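Local coordinates for protein acetylene hydratase Ahy (Pelobacter acetylenicus, PDB 2E7Z) that catalyses the hydration of acetylene to acetaldehyde, using a tungsten-bis(molybdopterin guanine dinucleotide) cofactor and a [4Fe-4S] cluster, at residues A[67-72]-A[429-434]; A[408-413]-A[435-440]; A[415-420]-A[690-695]. One frame throughout, in Å; residues are numbered along the deposited sequence.

How the contacts relate
All three contacts involve one beta-alpha-beta unit, strand 408-412, helix 423-431 and strand 435-440. Contact 2 pairs its parallel strands; contact 1 sets the end of its helix against the loop between strands 63-65 and 75-77 of the same mixed sheet; contact 3 joins the loop after its first strand to the short helix 691-694. The segments of the contacts alternate along the chain. Their centres lie about 13 Å (1 and 2), 15 Å (2 and 3) and 16 Å (1 and 3) apart. Leu-430 packs on Phe-409 and Leu-417, and Phe-409 on Ala-416. Contact 2 binds the guanosine of one MGD and contact 3 its O5' and pterin: strand ends and loop shape this site.

Contact 1 (A[67-72]-A[429-434]); sequences GSKRGE and GLMNQD
Arg-70 reaches across to the end of helix 423-431 from a type II beta turn, Lys-69 to Glu-72, in the loop linking strands 63-65 and 75-77. Its chain runs past Met-431 in the opposite direction, with CG 3.9 Å from Met-431 SD, and its CD meets Leu-430 O. CG lies anti to the backbone N (chi1 -178°) and the chain is extended until it bends at chi3, which turns the guanidinium alongside the backbone of Gln-433 and Asp-434. There Gln-433 CB covers one face, while Asp-434 O lies at the edge, in plane. NH2 donates to Gln-433 O at 3.0 Å, arriving from above that carbonyl plane. NH1 looks elsewhere, to Leu-449 O and a salt bridge with Asp-451, so the group is held from several sides. Met-431, bent at chi2 and chi3, curls its methyl back over the turn: CE lies 3.4 Å from Arg-70 O, and the extended Lys-69 crosses it at about a right angle. A single water completes the join, accepting from Arg-70 NE at 2.9 Å and donating to both Met-431 O and Gln-433 O.

Contact 2 (A[408-413]-A[435-440]); sequences AFFALA and LVVCYD. With MGD (2-amino-5,6-dimercapto-7-methyl-3,7,8a,9-tetrahydro-8-oxa-1,3,9,10-tetraaza-anthracen-4-one guanosine dinucleotide), chain E.
The Tyr-439 ring has the guanine amino group of MGD over one face, N2 lying 3.4 Å from CD2, and Leu-412 CD2 approaching obliquely near its CB. At the edge of the Phe-410 ring, near its plane, stands Leu-435 CD2, while Val-437 CG2 comes obliquely to CE1 at 3.7 Å. Phe-410 has CG anti to its carbonyl carbon (chi1 -62°), which swings the ring beside Val-437, both side chains pointing the same way. Ala-408, Phe-410, Leu-412, Leu-435, Val-437 and Tyr-439 share one face of the sheet, where helices 80-98 and 491-501 pack; Phe-409, Ala-411, Val-436 and Cys-438 occupy the other. Between the two sets of side chains the strand segments run parallel, their axes at 7°, joined by five alternating backbone hydrogen bonds, from Phe-409 N to Leu-435 O through to Ala-413 N to Tyr-439 O (3.0 Å). The last carbonyl is used twice, since MGD N2 also donates to Tyr-439 O at 3.2 Å. The two carboxylate oxygens of Asp-440 each take one ribose hydroxyl: O2' donates to OD1 and O3' to OD2, both at 2.7 Å, and Phe-442 N also binds OD1. Ala-413 CB touches the guanine at N3. Tyr-439 OH is hydrogen-bonded to Lys-489 O. Two adjacent parallel strands of a beta-alpha-beta unit, with a nucleotide at their C-terminal ends and an acidic residue holding both ribose hydroxyls, are characteristic of a Rossmann-like dinucleotide site, here for the guanosine of MGD.

Contact 3 (A[415-420]-A[690-695]); sequences NALMGY and GAMLHN. With MGD (2-amino-5,6-dimercapto-7-methyl-3,7,8a,9-tetrahydro-8-oxa-1,3,9,10-tetraaza-anthracen-4-one guanosine dinucleotide), chain E.
Met-418 and Ala-691 make the closest apolar contact, SD 3.6 Å from CB. Met-418 CG is anti to the carbonyl carbon (chi1 -73°), and a turn at chi3 (48°) brings CE against the Asn-695 side chain, which Met-418 crosses at a slant. Leu-417 adds a looser contact, CD2 4.3 Å from Ala-691 CB and 4.5 Å from Met-692 SD. Gln-423 and Leu-427 of helix 423-431 flank this patch: Met-418 and Met-692 both touch Gln-423, while Leu-417 and Met-692 meet on Leu-427. Backbone bonds shape both partners. Gly-690 O, at the N-cap position, accepts from Leu-693 N and His-694 N, and Met-418 N bonds to Asn-415 O within the loop. Cofactor bonds come from the loop's backbone. Asn-415 N donates to MGD O5', the ester oxygen between the guanosine ribose and the diphosphate, at 3.0 Å; Gly-419 O accepts from N22 at 2.9 Å and Tyr-420 O from the amino N19 at 2.8 Å, both on the pterin. The Asn-415 amide turns to Thr-446 and Ser-610. A strand-to-helix loop binding MGD through its backbone and packing on the C-terminal molybdopterin dinucleotide-binding region fits the DMSO reductase family, whose cofactor is buried between domains.

Contact 1 (A[67-72]-A[429-434])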
# COMPACT_ATOMS: atom_id res chain seq x y z
N GLY A 67 -20.09 11.60 -24.37
CA GLY A 67 -19.24 12.34 -25.29
C GLY A 67 -18.81 11.46 -26.45
O GLY A 67 -19.19 10.27 -26.53
N SER A 68 -18.01 12.03 -27.34
CA SER A 68 -17.56 11.31 -28.52
C SER A 68 -16.07 10.94 -28.41
O SER A 68 -15.51 10.32 -29.33
CB SER A 68 -17.79 12.13 -29.78
OG SER A 68 -17.15 13.37 -29.66
N LYS A 69 -15.41 11.34 -27.32
CA LYS A 69 -14.00 10.98 -27.11
C LYS A 69 -13.77 10.69 -25.63
O LYS A 69 -14.27 11.40 -24.77
CB LYS A 69 -13.06 12.09 -27.61
CG LYS A 69 -11.57 11.67 -27.63
CD LYS A 69 -10.70 12.77 -28.19
CE LYS A 69 -9.23 12.39 -28.16
NZ LYS A 69 -8.41 13.46 -28.82
N ARG A 70 -12.98 9.65 -25.32
CA ARG A 70 -12.69 9.38 -23.93
C ARG A 70 -11.99 10.59 -23.31
O ARG A 70 -11.10 11.17 -23.94
CB ARG A 70 -11.80 8.13 -23.81
CG ARG A 70 -11.52 7.78 -22.38
CD ARG A 70 -10.79 6.45 -22.23
NE ARG A 70 -11.47 5.36 -22.94
CZ ARG A 70 -12.59 4.76 -22.53
NH1 ARG A 70 -13.20 5.15 -21.41
NH2 ARG A 70 -13.08 3.72 -23.23
N GLY A 71 -12.40 10.94 -22.10
CA GLY A 71 -11.93 12.16 -21.41
C GLY A 71 -12.76 13.41 -21.61
O GLY A 71 -12.57 14.37 -20.89
N GLU A 72 -13.68 13.37 -22.56
CA GLU A 72 -14.61 14.50 -22.74
C GLU A 72 -15.63 14.50 -21.60
O GLU A 72 -16.24 13.46 -21.32
CB GLU A 72 -15.34 14.38 -24.07
CG GLU A 72 -16.35 15.51 -24.32
CD GLU A 72 -17.15 15.28 -25.59
OE1 GLU A 72 -16.75 14.44 -26.43
OE2 GLU A 72 -18.20 15.94 -25.75
N GLY A 429 -2.53 4.28 -21.65
CA GLY A 429 -3.20 2.98 -21.46
C GLY A 429 -4.70 3.15 -21.36
O GLY A 429 -5.47 2.50 -22.05
N LEU A 430 -5.14 4.08 -20.50
CA LEU A 430 -6.58 4.37 -20.35
C LEU A 430 -7.20 4.86 -21.67
O LEU A 430 -8.30 4.43 -22.04
CB LEU A 430 -6.80 5.39 -19.21
CG LEU A 430 -6.51 4.75 -17.83
CD1 LEU A 430 -6.43 5.90 -16.79
CD2 LEU A 430 -7.60 3.76 -17.45
N MET A 431 -6.50 5.72 -22.40
CA MET A 431 -7.02 6.23 -23.68
C MET A 431 -7.13 5.14 -24.76
O MET A 431 -7.84 5.34 -25.75
CB MET A 431 -6.18 7.41 -24.18
CG MET A 431 -6.33 8.68 -23.34
SD MET A 431 -8.02 9.30 -23.39
CE MET A 431 -8.21 9.71 -25.13
N ASN A 432 -6.48 3.99 -24.57
CA ASN A 432 -6.59 2.90 -25.54
C ASN A 432 -7.61 1.83 -25.15
O ASN A 432 -7.71 0.82 -25.82
CB ASN A 432 -5.20 2.27 -25.75
CG ASN A 432 -5.10 1.46 -27.03
OD1 ASN A 432 -4.43 0.42 -27.06
ND2 ASN A 432 -5.70 1.93 -28.08
N GLN A 433 -8.37 2.08 -24.08
CA GLN A 433 -9.40 1.15 -23.61
C GLN A 433 -10.68 1.26 -24.40
O GLN A 433 -11.03 2.33 -24.87
CB GLN A 433 -9.70 1.36 -22.12
CG GLN A 433 -8.51 1.12 -21.19
CD GLN A 433 -7.91 -0.25 -21.47
OE1 GLN A 433 -8.46 -1.26 -21.04
NE2 GLN A 433 -6.80 -0.30 -22.21
N ASP A 434 -11.36 0.12 -24.55
CA ASP A 434 -12.71 0.09 -25.12
C ASP A 434 -13.78 0.26 -24.02
O ASP A 434 -14.87 0.74 -24.31
CB ASP A 434 -12.94 -1.23 -25.86
CG ASP A 434 -12.12 -1.33 -27.11
OD1 ASP A 434 -11.82 -0.29 -27.72
OD2 ASP A 434 -11.81 -2.47 -27.49
O HOH W 1 -10.60 5.20 -25.72

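Contact 2 (A[408-413]-A[435-440])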
# COMPACT_ATOMS: atom_id res chain seq x y z
N ALA A 408 -10.48 -3.68 -21.42
CA ALA A 408 -11.44 -3.26 -20.40
C ALA A 408 -10.68 -3.00 -19.11
O ALA A 408 -9.78 -3.77 -18.78
CB ALA A 408 -12.54 -4.30 -20.16
N PHE A 409 -11.05 -1.95 -18.38
CA PHE A 409 -10.34 -1.57 -17.18
C PHE A 409 -11.32 -1.08 -16.11
O PHE A 409 -12.14 -0.18 -16.37
CB PHE A 409 -9.26 -0.53 -17.51
CG PHE A 409 -8.39 -0.14 -16.33
CD1 PHE A 409 -8.71 0.92 -15.48
CD2 PHE A 409 -7.23 -0.88 -16.07
CE1 PHE A 409 -7.87 1.26 -14.41
CE2 PHE A 409 -6.37 -0.50 -15.01
CZ PHE A 409 -6.71 0.52 -14.18
N PHE A 410 -11.26 -1.70 -14.93
CA PHE A 410 -12.10 -1.30 -13.81
C PHE A 410 -11.21 -0.71 -12.72
O PHE A 410 -10.24 -1.35 -12.29
CB PHE A 410 -12.90 -2.45 -13.17
CG PHE A 410 -13.88 -3.14 -14.06
CD1 PHE A 410 -14.23 -2.68 -15.31
CD2 PHE A 410 -14.48 -4.31 -13.58
CE1 PHE A 410 -15.18 -3.36 -16.10
CE2 PHE A 410 -15.43 -4.99 -14.34
CZ PHE A 410 -15.79 -4.48 -15.60
N ALA A 411 -11.59 0.47 -12.23
CA ALA A 411 -10.93 1.13 -11.10
C ALA A 411 -11.88 1.09 -9.92
O ALA A 411 -12.94 1.74 -9.98
CB ALA A 411 -10.53 2.56 -11.45
N LEU A 412 -11.53 0.37 -8.85
CA LEU A 412 -12.40 0.18 -7.69
C LEU A 412 -11.74 0.83 -6.50
O LEU A 412 -10.76 0.33 -5.98
CB LEU A 412 -12.67 -1.31 -7.42
CG LEU A 412 -13.13 -2.13 -8.63
CD1 LEU A 412 -13.21 -3.63 -8.31
CD2 LEU A 412 -14.42 -1.60 -9.18
N ALA A 413 -12.28 1.99 -6.10
CA ALA A 413 -11.69 2.85 -5.06
C ALA A 413 -10.21 3.06 -5.31
O ALA A 413 -9.38 2.95 -4.41
CB ALA A 413 -11.97 2.31 -3.66
N LEU A 435 -13.45 -0.07 -22.78
CA LEU A 435 -14.37 0.07 -21.65
C LEU A 435 -13.61 0.41 -20.40
O LEU A 435 -12.70 -0.32 -20.03
CB LEU A 435 -15.15 -1.23 -21.41
CG LEU A 435 -16.07 -1.28 -20.18
CD1 LEU A 435 -17.24 -0.29 -20.29
CD2 LEU A 435 -16.65 -2.67 -20.01
N VAL A 436 -14.00 1.51 -19.74
CA VAL A 436 -13.43 1.88 -18.44
C VAL A 436 -14.59 2.12 -17.49
O VAL A 436 -15.53 2.88 -17.82
CB VAL A 436 -12.54 3.12 -18.53
CG1 VAL A 436 -12.05 3.62 -17.16
CG2 VAL A 436 -11.39 2.87 -19.49
N VAL A 437 -14.56 1.46 -16.34
CA VAL A 437 -15.57 1.66 -15.30
C VAL A 437 -14.85 2.13 -14.04
O VAL A 437 -13.86 1.52 -13.63
CB VAL A 437 -16.31 0.35 -15.01
CG1 VAL A 437 -17.27 0.50 -13.81
CG2 VAL A 437 -17.02 -0.21 -16.27
N CYS A 438 -15.31 3.22 -13.45
CA CYS A 438 -14.72 3.77 -12.23
C CYS A 438 -15.73 3.77 -11.12
O CYS A 438 -16.75 4.45 -11.26
CB CYS A 438 -14.10 5.15 -12.49
SG CYS A 438 -13.31 5.84 -11.04
N TYR A 439 -15.47 3.02 -10.05
CA TYR A 439 -16.37 2.92 -8.91
C TYR A 439 -15.75 3.74 -7.78
O TYR A 439 -14.72 3.36 -7.20
CB TYR A 439 -16.58 1.43 -8.55
CG TYR A 439 -17.32 1.17 -7.26
CD1 TYR A 439 -18.69 1.41 -7.15
CD2 TYR A 439 -16.65 0.63 -6.15
CE1 TYR A 439 -19.36 1.13 -5.96
CE2 TYR A 439 -17.32 0.37 -4.98
CZ TYR A 439 -18.67 0.61 -4.89
OH TYR A 439 -19.28 0.37 -3.67
N ASP A 440 -16.34 4.91 -7.51
CA ASP A 440 -15.66 5.89 -6.66
C ASP A 440 -16.70 6.76 -5.98
O ASP A 440 -17.90 6.52 -6.12
CB ASP A 440 -14.68 6.75 -7.51
CG ASP A 440 -13.48 7.28 -6.70
OD1 ASP A 440 -13.68 8.25 -5.93
OD2 ASP A 440 -12.34 6.73 -6.86
PB MGD E . -5.82 6.85 -4.36
O1B MGD E . -4.92 6.61 -5.54
O2B MGD E . -5.96 8.21 -3.79
O3B MGD E . -5.42 5.91 -3.12
O3A MGD E . -3.75 4.04 -3.17
PA MGD E . -5.32 4.31 -2.97
O1A MGD E . -5.77 4.03 -1.57
O2A MGD E . -5.99 3.62 -4.12
O5' MGD E . -7.28 6.31 -4.81
C5' MGD E . -8.24 6.01 -3.81
C4' MGD E . -9.59 6.31 -4.42
O4' MGD E . -10.58 5.73 -3.56
C3' MGD E . -9.95 7.79 -4.45
O3' MGD E . -10.26 8.17 -5.80
C2' MGD E . -11.15 7.97 -3.51
O2' MGD E . -12.13 8.96 -3.90
C1' MGD E . -11.75 6.59 -3.55
N9 MGD E . -12.50 6.16 -2.35
C8 MGD E . -12.19 6.41 -1.05
N7 MGD E . -13.05 5.77 -0.23
C5 MGD E . -13.87 5.04 -1.02
C6 MGD E . -14.99 4.14 -0.83
O6 MGD E . -15.40 3.85 0.32
N1 MGD E . -15.52 3.60 -1.94
C2 MGD E . -15.17 3.91 -3.18
N2 MGD E . -15.80 3.29 -4.22
N3 MGD E . -14.16 4.74 -3.44
C4 MGD E . -13.50 5.30 -2.40
C10 MGD E . -2.90 4.16 -2.02
C11 MGD E . -1.58 3.51 -2.38
O11 MGD E . -1.01 4.34 -3.39
C12 MGD E . -0.69 3.42 -1.17
S12 MGD E . -1.32 2.69 0.24
C13 MGD E . 0.58 3.86 -1.21
S13 MGD E . 1.57 3.90 0.17
C14 MGD E . 1.22 4.37 -2.47
N15 MGD E . 1.45 5.81 -2.42
C16 MGD E . 1.93 6.32 -3.59
C17 MGD E . 2.84 7.48 -3.67
O17 MGD E . 3.24 8.04 -2.63
N18 MGD E . 3.22 7.88 -4.90
C19 MGD E . 2.82 7.28 -6.05
N19 MGD E . 3.24 7.74 -7.24
N20 MGD E . 1.97 6.24 -6.04
C21 MGD E . 1.52 5.74 -4.88
N22 MGD E . 0.70 4.68 -4.89
C23 MGD E . 0.34 3.99 -3.67

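Contact 3 (A[415-420]-A[690-695])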
# COMPACT_ATOMS: atom_id res chain seq x y z
N ASN A 415 -7.71 5.70 -7.72
CA ASN A 415 -7.45 6.76 -8.69
C ASN A 415 -6.21 6.35 -9.46
O ASN A 415 -5.13 6.92 -9.35
CB ASN A 415 -7.29 8.08 -7.95
CG ASN A 415 -7.05 9.26 -8.86
OD1 ASN A 415 -7.33 9.22 -10.06
ND2 ASN A 415 -6.60 10.35 -8.25
N ALA A 416 -6.40 5.30 -10.26
CA ALA A 416 -5.32 4.57 -10.92
C ALA A 416 -4.41 5.42 -11.80
O ALA A 416 -3.20 5.21 -11.84
CB ALA A 416 -5.89 3.37 -11.73
N LEU A 417 -4.97 6.43 -12.48
CA LEU A 417 -4.14 7.32 -13.27
C LEU A 417 -2.95 7.83 -12.45
O LEU A 417 -1.85 8.01 -12.98
CB LEU A 417 -4.98 8.49 -13.81
CG LEU A 417 -4.18 9.55 -14.55
CD1 LEU A 417 -3.60 9.03 -15.85
CD2 LEU A 417 -5.09 10.75 -14.80
N MET A 418 -3.20 8.13 -11.18
CA MET A 418 -2.24 8.83 -10.33
C MET A 418 -1.60 7.94 -9.28
O MET A 418 -0.84 8.45 -8.43
CB MET A 418 -2.95 10.01 -9.62
CG MET A 418 -3.28 11.20 -10.54
SD MET A 418 -4.34 12.48 -9.79
CE MET A 418 -3.59 12.78 -8.17
N GLY A 419 -1.88 6.63 -9.33
CA GLY A 419 -1.60 5.75 -8.20
C GLY A 419 -0.40 4.86 -8.39
O GLY A 419 -0.13 3.98 -7.55
N TYR A 420 0.34 5.05 -9.48
CA TYR A 420 1.50 4.21 -9.79
C TYR A 420 2.67 5.12 -10.17
O TYR A 420 2.88 6.14 -9.53
CB TYR A 420 1.14 3.15 -10.85
CG TYR A 420 0.00 2.25 -10.41
CD1 TYR A 420 -1.34 2.60 -10.66
CD2 TYR A 420 0.26 1.05 -9.72
CE1 TYR A 420 -2.39 1.79 -10.23
CE2 TYR A 420 -0.80 0.21 -9.33
CZ TYR A 420 -2.11 0.59 -9.59
OH TYR A 420 -3.11 -0.23 -9.18
N GLY A 690 -5.91 19.08 -13.01
CA GLY A 690 -4.59 19.26 -12.41
C GLY A 690 -3.77 18.01 -12.18
O GLY A 690 -2.61 18.11 -11.79
N ALA A 691 -4.35 16.83 -12.41
CA ALA A 691 -3.60 15.59 -12.26
C ALA A 691 -2.27 15.61 -13.02
O ALA A 691 -1.25 15.21 -12.47
CB ALA A 691 -4.45 14.46 -12.77
N MET A 692 -2.32 16.06 -14.27
CA MET A 692 -1.15 16.04 -15.15
C MET A 692 -0.14 17.12 -14.82
O MET A 692 0.97 17.10 -15.34
CB MET A 692 -1.57 16.14 -16.63
CG MET A 692 -2.61 15.07 -17.11
SD MET A 692 -2.11 13.34 -16.89
CE MET A 692 -0.77 13.24 -18.10
N LEU A 693 -0.52 18.03 -13.93
CA LEU A 693 0.33 19.16 -13.52
C LEU A 693 0.92 18.98 -12.12
O LEU A 693 2.00 19.47 -11.85
CB LEU A 693 -0.47 20.47 -13.58
CG LEU A 693 -0.76 21.03 -14.97
CD1 LEU A 693 -1.64 22.26 -14.85
CD2 LEU A 693 0.54 21.35 -15.72
N HIS A 694 0.21 18.30 -11.23
CA HIS A 694 0.60 18.32 -9.82
C HIS A 694 0.86 16.97 -9.15
O HIS A 694 1.22 16.98 -7.96
CB HIS A 694 -0.42 19.10 -8.97
CG HIS A 694 -0.76 20.44 -9.52
ND1 HIS A 694 0.16 21.47 -9.58
CD2 HIS A 694 -1.92 20.93 -10.02
CE1 HIS A 694 -0.42 22.53 -10.11
NE2 HIS A 694 -1.68 22.24 -10.38
N ASN A 695 0.71 15.84 -9.87
CA ASN A 695 0.92 14.56 -9.23
C ASN A 695 2.34 14.07 -9.42
O ASN A 695 2.91 14.23 -10.52
CB ASN A 695 -0.04 13.49 -9.78
CG ASN A 695 -0.03 12.25 -8.95
OD1 ASN A 695 0.15 11.11 -9.46
ND2 ASN A 695 -0.20 12.42 -7.67
PB MGD E . -5.82 6.85 -4.36
O1B MGD E . -4.92 6.61 -5.54
O2B MGD E . -5.96 8.21 -3.79
O3B MGD E . -5.42 5.91 -3.12
O3A MGD E . -3.75 4.04 -3.17
PA MGD E . -5.32 4.31 -2.97
O1A MGD E . -5.77 4.03 -1.57
O2A MGD E . -5.99 3.62 -4.12
O5' MGD E . -7.28 6.31 -4.81
C5' MGD E . -8.24 6.01 -3.81
C4' MGD E . -9.59 6.31 -4.42
O4' MGD E . -10.58 5.73 -3.56
C3' MGD E . -9.95 7.79 -4.45
O3' MGD E . -10.26 8.17 -5.80
C2' MGD E . -11.15 7.97 -3.51
O2' MGD E . -12.13 8.96 -3.90
C1' MGD E . -11.75 6.59 -3.55
N9 MGD E . -12.50 6.16 -2.35
C8 MGD E . -12.19 6.41 -1.05
N7 MGD E . -13.05 5.77 -0.23
C5 MGD E . -13.87 5.04 -1.02
C6 MGD E . -14.99 4.14 -0.83
O6 MGD E . -15.40 3.85 0.32
N1 MGD E . -15.52 3.60 -1.94
C2 MGD E . -15.17 3.91 -3.18
N2 MGD E . -15.80 3.29 -4.22
N3 MGD E . -14.16 4.74 -3.44
C4 MGD E . -13.50 5.30 -2.40
C10 MGD E . -2.90 4.16 -2.02
C11 MGD E . -1.58 3.51 -2.38
O11 MGD E . -1.01 4.34 -3.39
C12 MGD E . -0.69 3.42 -1.17
S12 MGD E . -1.32 2.69 0.24
C13 MGD E . 0.58 3.86 -1.21
S13 MGD E . 1.57 3.90 0.17
C14 MGD E . 1.22 4.37 -2.47
N15 MGD E . 1.45 5.81 -2.42
C16 MGD E . 1.93 6.32 -3.59
C17 MGD E . 2.84 7.48 -3.67
O17 MGD E . 3.24 8.04 -2.63
N18 MGD E . 3.22 7.88 -4.90
C19 MGD E . 2.82 7.28 -6.05
N19 MGD E . 3.24 7.74 -7.24
N20 MGD E . 1.97 6.24 -6.04
C21 MGD E . 1.52 5.74 -4.88
N22 MGD E . 0.70 4.68 -4.89
C23 MGD E . 0.34 3.99 -3.67